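Side-chain contacts in XRE family transcriptional regulator (Pseudomonas putida, PDB 6F8H), which acts as the antitoxin GraA, a HigA-type helix-turn-helix protein that probably neutralises the toxin GraT and binds operator DNA as a dimer: residues Ile20-Glu23 with Glu24-Glu28; Val42-Pro45 with Thr46-Ile50; Leu85-Ala88 with Glu89-Gly93. All coordinates share one frame; numbering follows the deposited sequence.

Along the chain the three contacts follow one another in series, interactions 1 and 3 each within one helix, interaction 2 at the start of one. Interactions 1 and 2 belong to the helix-turn-helix region: interaction 1 is a stretch of helix 17-29, and interaction 2 opens helix 44-51. Their centres lie about 15 Å apart, and the two meet where L21 packs on I50. Interaction 3 sits on the long helix 73-99, across the centre of the chain from the other two, its centre about 25 Å from that of interaction 1 and about 26 Å from that of interaction 2. The probable DNA-binding bundle therefore keeps two of the contacts, while the third lies where the second subunit packs.

Interaction 1: Ile20-Glu23 with Glu24-Glu28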
loop_
_atom_site.group_PDB
_atom_site.type_symbol
_atom_site.label_atom_id
_atom_site.label_comp_id
_atom_site.label_asym_id
_atom_site.label_seq_id
_atom_site.Cartn_x
_atom_site.Cartn_y
_atom_site.Cartn_z
ATOM N N ILE A 20 0.161 0.599 -15.890
ATOM C CA ILE A 20 -1.273 0.489 -16.184
ATOM C C ILE A 20 -1.829 1.857 -16.598
ATOM O O ILE A 20 -2.562 1.970 -17.592
ATOM C CB ILE A 20 -2.056 -0.056 -14.983
ATOM C CG1 ILE A 20 -1.563 -1.460 -14.615
ATOM C CG2 ILE A 20 -3.568 -0.087 -15.262
ATOM C CD1 ILE A 20 -1.594 -2.427 -15.775
ATOM N N LEU A 21 -1.473 2.906 -15.849
ATOM C CA LEU A 21 -1.979 4.236 -16.169
ATOM C C LEU A 21 -1.585 4.597 -17.599
ATOM O O LEU A 21 -2.411 5.064 -18.390
ATOM C CB LEU A 21 -1.453 5.293 -15.177
ATOM C CG LEU A 21 -1.947 6.724 -15.390
ATOM C CD1 LEU A 21 -3.472 6.755 -15.412
ATOM C CD2 LEU A 21 -1.412 7.643 -14.285
ATOM N N ARG A 22 -0.331 4.327 -17.935
ATOM C CA ARG A 22 0.193 4.658 -19.250
ATOM C C ARG A 22 -0.332 3.750 -20.374
ATOM O O ARG A 22 -0.804 4.236 -21.406
ATOM C CB ARG A 22 1.724 4.612 -19.204
ATOM C CG ARG A 22 2.408 5.260 -20.390
ATOM C CD ARG A 22 3.923 5.036 -20.317
ATOM N NE ARG A 22 4.250 3.617 -20.374
ATOM C CZ ARG A 22 4.725 2.916 -19.349
ATOM N NH1 ARG A 22 4.915 3.511 -18.181
ATOM N NH2 ARG A 22 4.994 1.620 -19.487
ATOM N N GLU A 23 -0.266 2.435 -20.174
ATOM C CA GLU A 23 -0.549 1.489 -21.272
ATOM C C GLU A 23 -2.039 1.309 -21.533
ATOM O O GLU A 23 -2.439 1.122 -22.679
ATOM C CB GLU A 23 0.065 0.120 -20.996
ATOM C CG GLU A 23 1.571 0.086 -21.017
ATOM C CD GLU A 23 2.149 0.398 -22.386
ATOM O OE1 GLU A 23 1.456 0.177 -23.407
ATOM O OE2 GLU A 23 3.305 0.866 -22.441
ATOM N N GLU A 24 -2.858 1.361 -20.480
ATOM C CA GLU A 24 -4.273 1.067 -20.628
ATOM C C GLU A 24 -5.136 2.325 -20.685
ATOM O O GLU A 24 -6.103 2.377 -21.438
ATOM C CB GLU A 24 -4.748 0.160 -19.491
ATOM C CG GLU A 24 -3.933 -1.121 -19.364
ATOM C CD GLU A 24 -4.692 -2.229 -18.660
ATOM O OE1 GLU A 24 -5.916 -2.066 -18.471
ATOM O OE2 GLU A 24 -4.076 -3.263 -18.297
ATOM N N PHE A 25 -4.799 3.337 -19.893
ATOM C CA PHE A 25 -5.613 4.546 -19.868
ATOM C C PHE A 25 -5.097 5.604 -20.825
ATOM O O PHE A 25 -5.841 6.065 -21.686
ATOM C CB PHE A 25 -5.701 5.101 -18.440
ATOM C CG PHE A 25 -6.534 4.259 -17.549
ATOM C CD1 PHE A 25 -5.993 3.164 -16.912
ATOM C CD2 PHE A 25 -7.889 4.522 -17.395
ATOM C CE1 PHE A 25 -6.778 2.352 -16.102
ATOM C CE2 PHE A 25 -8.679 3.717 -16.595
ATOM C CZ PHE A 25 -8.126 2.625 -15.947
ATOM N N GLN A 26 -3.821 5.966 -20.701
ATOM C CA GLN A 26 -3.260 7.026 -21.531
ATOM C C GLN A 26 -3.204 6.701 -23.022
ATOM O O GLN A 26 -3.670 7.500 -23.850
ATOM C CB GLN A 26 -1.850 7.403 -21.066
ATOM C CG GLN A 26 -1.362 8.638 -21.784
ATOM C CD GLN A 26 -0.014 9.108 -21.306
ATOM O OE1 GLN A 26 0.811 8.313 -20.842
ATOM N NE2 GLN A 26 0.219 10.410 -21.405
ATOM N N LYS A 27 -2.626 5.550 -23.363
ATOM C CA LYS A 27 -2.387 5.184 -24.767
ATOM C C LYS A 27 -3.679 5.232 -25.573
ATOM O O LYS A 27 -3.681 5.605 -26.744
ATOM C CB LYS A 27 -1.756 3.791 -24.864
ATOM C CG LYS A 27 -1.729 3.182 -26.270
ATOM C CD LYS A 27 -1.403 1.680 -26.205
ATOM C CE LYS A 27 -1.340 1.040 -27.596
ATOM N NZ LYS A 27 -2.570 0.266 -27.922
ATOM N N GLU A 28 -4.777 4.874 -24.919
ATOM C CA GLU A 28 -6.085 4.899 -25.535
ATOM C C GLU A 28 -6.723 6.294 -25.526
ATOM O O GLU A 28 -6.905 6.894 -26.586
ATOM C CB GLU A 28 -7.000 3.907 -24.828
ATOM C CG GLU A 28 -8.455 4.136 -25.112
ATOM C CD GLU A 28 -9.356 3.343 -24.190
ATOM O OE1 GLU A 28 -8.849 2.769 -23.195
ATOM O OE2 GLU A 28 -10.574 3.300 -24.470
#
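The carbonyl oxygen of L21 takes two backbone N-H groups, Q26 N at 2.9 Å and F25 N at a weak 3.3 Å. F25 N is also held weakly by I20 O, so its hydrogen is shared between two acceptors while the helix widens. K27 N then bonds R22 O at 3.0 Å, again five residues back instead of four.

The side chains of I20 and F25, five apart like the widened bonds, cross at a slant, with I20 CG2 4.1 Å from F25 CE1 and I20 O in the ring plane at its edge. The pairs L21-F25 and R22-Q26 keep the usual four. With CG beside its backbone N (chi1 -71°), F25 swings its ring toward I20, while L21 CD1 packs on F25 CB. These apolar residues suit a helix side covered by F75 and W76 of helix 73-99. On another side R22 CG meets Q26 OE1 at 3.5 Å, a plain packing contact. The arginine's charge is better served by E53, with L51 O as a further acceptor and E23 only weakly bridged; Q26 NE2 bonds F31 O. Bonds from residue i+5 back to residue i mark a pi-type turn, here set in the first helix of a helix-turn-helix domain.

Interaction 2: Val42-Pro45 with Thr46-Ile50; sequences VATP and TVNNI
This is the N-terminal turn of helix 44-51, closed from outside by an apolar contact of the hydrophobic-staple kind, in what is probably, as in relatives, the recognition helix of the helix-turn-helix pair 33-40 and 44-51. A43 holds the N-cap position. The staple joins the residue just before it, V42, to V47 in the second turn: V42 CG2 meets V47 CG2 at 3.8 Å, the two side chains crossing at about a right angle. V42 has this methyl in the crowded position between its own N and carbonyl carbon (chi1 of the other methyl -53°), which turns it back over the helix start. Branched valines suit the pairing, because each offers a methyl without needing a long flexible chain.

Alanine at the cap has no side-chain oxygen to receive an N-H of the first turn. Its carbonyl contributes instead, A43 O accepting a weak bond from T46 N at 3.2 Å. P45 fits the first turn well, since its ring nitrogen has no hydrogen to place at a point where the helix offers no acceptor. Regular helical bonding then begins, with N48 N on T44 O at 2.8 Å and N49 N on P45 O at 2.9 Å. One turn apart, T44 and N48 also touch by their side chains. T44 puts CG2 anti to its backbone N (chi1 -49° for OG1), and this methyl lies 3.9 Å from N48 ND2, a packing contact of methyl against amide.

Among its neighbours, V47 is buried against L36 and A37 of helix 33-40, where T44 also reaches A37 and N48 reaches A33. V42, T46 and I50 turn to M61 of helix 59-69, so that helix 44-51 is packed between these two helices.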
loop_
_atom_site.group_PDB
_atom_site.type_symbol
_atom_site.label_atom_id
_atom_site.label_comp_id
_atom_site.label_asym_id
_atom_site.label_seq_id
_atom_site.Cartn_x
_atom_site.Cartn_y
_atom_site.Cartn_z
ATOM N N VAL A 42 -4.042 17.875 -9.251
ATOM C CA VAL A 42 -2.674 17.774 -8.729
ATOM C C VAL A 42 -1.689 18.457 -9.671
ATOM O O VAL A 42 -2.047 18.885 -10.766
ATOM C CB VAL A 42 -2.200 16.291 -8.523
ATOM C CG1 VAL A 42 -3.195 15.511 -7.682
ATOM C CG2 VAL A 42 -1.958 15.589 -9.876
ATOM N N ALA A 43 -0.440 18.544 -9.231
ATOM C CA ALA A 43 0.621 19.169 -10.012
ATOM C C ALA A 43 1.097 18.210 -11.091
ATOM O O ALA A 43 1.155 17.014 -10.863
ATOM C CB ALA A 43 1.788 19.574 -9.100
ATOM N N THR A 44 1.443 18.738 -12.258
ATOM C CA THR A 44 1.906 17.892 -13.349
ATOM C C THR A 44 3.105 16.994 -12.986
ATOM O O THR A 44 3.111 15.832 -13.390
ATOM C CB THR A 44 2.247 18.733 -14.598
ATOM O OG1 THR A 44 1.161 19.615 -14.873
ATOM C CG2 THR A 44 2.464 17.839 -15.823
ATOM N N PRO A 45 4.113 17.512 -12.240
ATOM C CA PRO A 45 5.255 16.653 -11.894
ATOM C C PRO A 45 4.881 15.369 -11.160
ATOM O O PRO A 45 5.529 14.347 -11.384
ATOM C CB PRO A 45 6.104 17.556 -10.985
ATOM C CG PRO A 45 5.885 18.901 -11.549
ATOM C CD PRO A 45 4.393 18.917 -11.881
ATOM N N THR A 46 3.860 15.431 -10.309
ATOM C CA THR A 46 3.355 14.245 -9.627
ATOM C C THR A 46 2.912 13.184 -10.644
ATOM O O THR A 46 3.326 12.026 -10.563
ATOM C CB THR A 46 2.170 14.572 -8.702
ATOM O OG1 THR A 46 2.488 15.701 -7.872
ATOM C CG2 THR A 46 1.864 13.386 -7.827
ATOM N N VAL A 47 2.091 13.595 -11.608
ATOM C CA VAL A 47 1.646 12.701 -12.679
ATOM C C VAL A 47 2.833 12.199 -13.487
ATOM O O VAL A 47 2.917 11.013 -13.786
ATOM C CB VAL A 47 0.644 13.386 -13.631
ATOM C CG1 VAL A 47 0.266 12.443 -14.765
ATOM C CG2 VAL A 47 -0.590 13.809 -12.880
ATOM N N ASN A 48 3.761 13.107 -13.810
ATOM C CA ASN A 48 4.967 12.740 -14.557
ATOM C C ASN A 48 5.725 11.619 -13.867
ATOM O O ASN A 48 6.142 10.672 -14.516
ATOM C CB ASN A 48 5.898 13.949 -14.747
ATOM C CG ASN A 48 5.457 14.849 -15.884
ATOM O OD1 ASN A 48 4.730 14.415 -16.779
ATOM N ND2 ASN A 48 5.905 16.107 -15.864
ATOM N N ASN A 49 5.903 11.741 -12.555
ATOM C CA ASN A 49 6.570 10.697 -11.768
ATOM C C ASN A 49 5.887 9.328 -11.844
ATOM O O ASN A 49 6.541 8.282 -11.924
ATOM C CB ASN A 49 6.645 11.108 -10.307
ATOM C CG ASN A 49 7.689 12.156 -10.055
ATOM O OD1 ASN A 49 8.500 12.472 -10.933
ATOM N ND2 ASN A 49 7.687 12.705 -8.848
ATOM N N ILE A 50 4.562 9.326 -11.811
ATOM C CA ILE A 50 3.863 8.051 -11.778
ATOM C C ILE A 50 3.931 7.388 -13.168
ATOM O O ILE A 50 4.240 6.198 -13.273
ATOM C CB ILE A 50 2.420 8.234 -11.268
ATOM C CG1 ILE A 50 2.493 8.581 -9.768
ATOM C CG2 ILE A 50 1.594 6.960 -11.527
ATOM C CD1 ILE A 50 1.237 9.129 -9.135
#

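Interaction 3: Leu85-Ala88 with Glu89-Gly93; sequences LRTA and EQQHG
Two turns of the long helix 73-99 carry this contact, an intrahelical salt bridge of the i to i+3 type together with a second side-chain pair, T87 and Q91, one turn apart. R86 NH1 faces E89 OE1 at a modelled 2.4 Å; so short a separation is doubtful as a number, though the pairing of opposite charges is clear. The carboxylate carbon comes to the guanidinium edge, in its plane, while the two flat groups stand 86° apart; NH1 meets the one oxygen OE1 by a strongly bent approach (122°), with OE2 farther off. Turns at chi2 (72°) and chi3 bend the arginine forward, toward the C-terminal end, alongside E89. The same bends bring one face of the guanidinium over Q90, whose CG lies 3.6 Å above the plane, offset toward the rim.

T87 and Q91 run side by side, pointing the same way. The threonine methyl CG2 lies 3.6 Å from Q91 NE2 and equally near Q91 CD, packing against the end of the glutamine. The hydroxyl OG1 of T87 bonds F83 O one turn earlier, a common way for threonine to satisfy its polar group inside a helix. Backbone bonding is regular through Q91: E89 N bonds L85 O at 2.9 Å and Q91 N bonds T87 O at 2.8 Å. It departs from the ideal at H92, whose N reaches A88 O at 2.8 Å from above the carbonyl plane.

The N-terminal segment of the chain lies along one side of this helix, with P14 against R86, T87 and Q90, and with M12 O accepting a bond from R86 NE. The second subunit packs here too: A88, small enough for close approach, and E89 meet its L63, L85 meets its E74 and H92 its D60, which joins helix 73-99 to helices 59-69 and 73-99 of the partner.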
loop_
_atom_site.group_PDB
_atom_site.type_symbol
_atom_site.label_atom_id
_atom_site.label_comp_id
_atom_site.label_asym_id
_atom_site.label_seq_id
_atom_site.Cartn_x
_atom_site.Cartn_y
_atom_site.Cartn_z
ATOM N N LEU A 85 5.160 -5.470 -3.122
ATOM C CA LEU A 85 5.404 -6.803 -2.585
ATOM C C LEU A 85 6.322 -7.601 -3.512
ATOM O O LEU A 85 7.338 -8.153 -3.089
ATOM C CB LEU A 85 4.082 -7.530 -2.382
ATOM C CG LEU A 85 4.153 -8.962 -1.846
ATOM C CD1 LEU A 85 4.791 -8.972 -0.471
ATOM C CD2 LEU A 85 2.763 -9.609 -1.786
ATOM N N ARG A 86 5.961 -7.636 -4.783
ATOM C CA ARG A 86 6.759 -8.352 -5.770
ATOM C C ARG A 86 8.201 -7.822 -5.747
ATOM O O ARG A 86 9.162 -8.594 -5.820
ATOM C CB ARG A 86 6.128 -8.216 -7.160
ATOM C CG ARG A 86 6.773 -9.086 -8.237
ATOM C CD ARG A 86 6.446 -10.561 -8.056
ATOM N NE ARG A 86 7.600 -11.379 -8.414
ATOM C CZ ARG A 86 8.257 -12.153 -7.559
ATOM N NH1 ARG A 86 7.858 -12.240 -6.299
ATOM N NH2 ARG A 86 9.303 -12.854 -7.967
ATOM N N THR A 87 8.346 -6.508 -5.591
ATOM C CA THR A 87 9.663 -5.893 -5.531
ATOM C C THR A 87 10.443 -6.320 -4.283
ATOM O O THR A 87 11.609 -6.717 -4.384
ATOM C CB THR A 87 9.560 -4.356 -5.583
ATOM O OG1 THR A 87 8.977 -3.965 -6.827
ATOM C CG2 THR A 87 10.942 -3.719 -5.470
ATOM N N ALA A 88 9.794 -6.258 -3.121
ATOM C CA ALA A 88 10.406 -6.675 -1.862
ATOM C C ALA A 88 10.851 -8.143 -1.915
ATOM O O ALA A 88 11.885 -8.514 -1.353
ATOM C CB ALA A 88 9.431 -6.449 -0.694
ATOM N N GLU A 89 10.062 -8.970 -2.590
ATOM C CA GLU A 89 10.399 -10.372 -2.754
ATOM C C GLU A 89 11.630 -10.495 -3.633
ATOM O O GLU A 89 12.585 -11.210 -3.295
ATOM C CB GLU A 89 9.248 -11.150 -3.379
ATOM C CG GLU A 89 8.022 -11.350 -2.515
ATOM C CD GLU A 89 6.955 -12.156 -3.249
ATOM O OE1 GLU A 89 6.527 -11.726 -4.342
ATOM O OE2 GLU A 89 6.551 -13.223 -2.746
ATOM N N GLN A 90 11.606 -9.797 -4.767
ATOM C CA GLN A 90 12.707 -9.889 -5.717
ATOM C C GLN A 90 13.996 -9.407 -5.075
ATOM O O GLN A 90 15.029 -10.060 -5.190
ATOM C CB GLN A 90 12.406 -9.094 -6.993
ATOM C CG GLN A 90 11.549 -9.867 -8.005
ATOM C CD GLN A 90 11.367 -9.117 -9.313
ATOM O OE1 GLN A 90 11.561 -7.897 -9.367
ATOM N NE2 GLN A 90 11.009 -9.842 -10.378
ATOM N N GLN A 91 13.917 -8.289 -4.366
ATOM C CA GLN A 91 15.092 -7.662 -3.789
ATOM C C GLN A 91 15.555 -8.354 -2.508
ATOM O O GLN A 91 16.741 -8.653 -2.362
ATOM C CB GLN A 91 14.817 -6.173 -3.528
ATOM C CG GLN A 91 14.640 -5.368 -4.816
ATOM C CD GLN A 91 14.468 -3.870 -4.584
ATOM O OE1 GLN A 91 14.317 -3.409 -3.444
ATOM N NE2 GLN A 91 14.475 -3.100 -5.675
ATOM N N HIS A 92 14.627 -8.636 -1.600
ATOM C CA HIS A 92 14.977 -9.089 -0.253
ATOM C C HIS A 92 14.405 -10.454 0.139
ATOM O O HIS A 92 14.596 -10.905 1.267
ATOM C CB HIS A 92 14.512 -8.061 0.775
ATOM C CG HIS A 92 15.135 -6.713 0.610
ATOM N ND1 HIS A 92 16.467 -6.469 0.878
ATOM C CD2 HIS A 92 14.608 -5.528 0.221
ATOM C CE1 HIS A 92 16.733 -5.195 0.654
ATOM N NE2 HIS A 92 15.621 -4.600 0.256
ATOM N N GLY A 93 13.700 -11.096 -0.782
ATOM C CA GLY A 93 12.989 -12.327 -0.489
ATOM C C GLY A 93 13.786 -13.440 0.172
ATOM O O GLY A 93 13.327 -14.052 1.145
#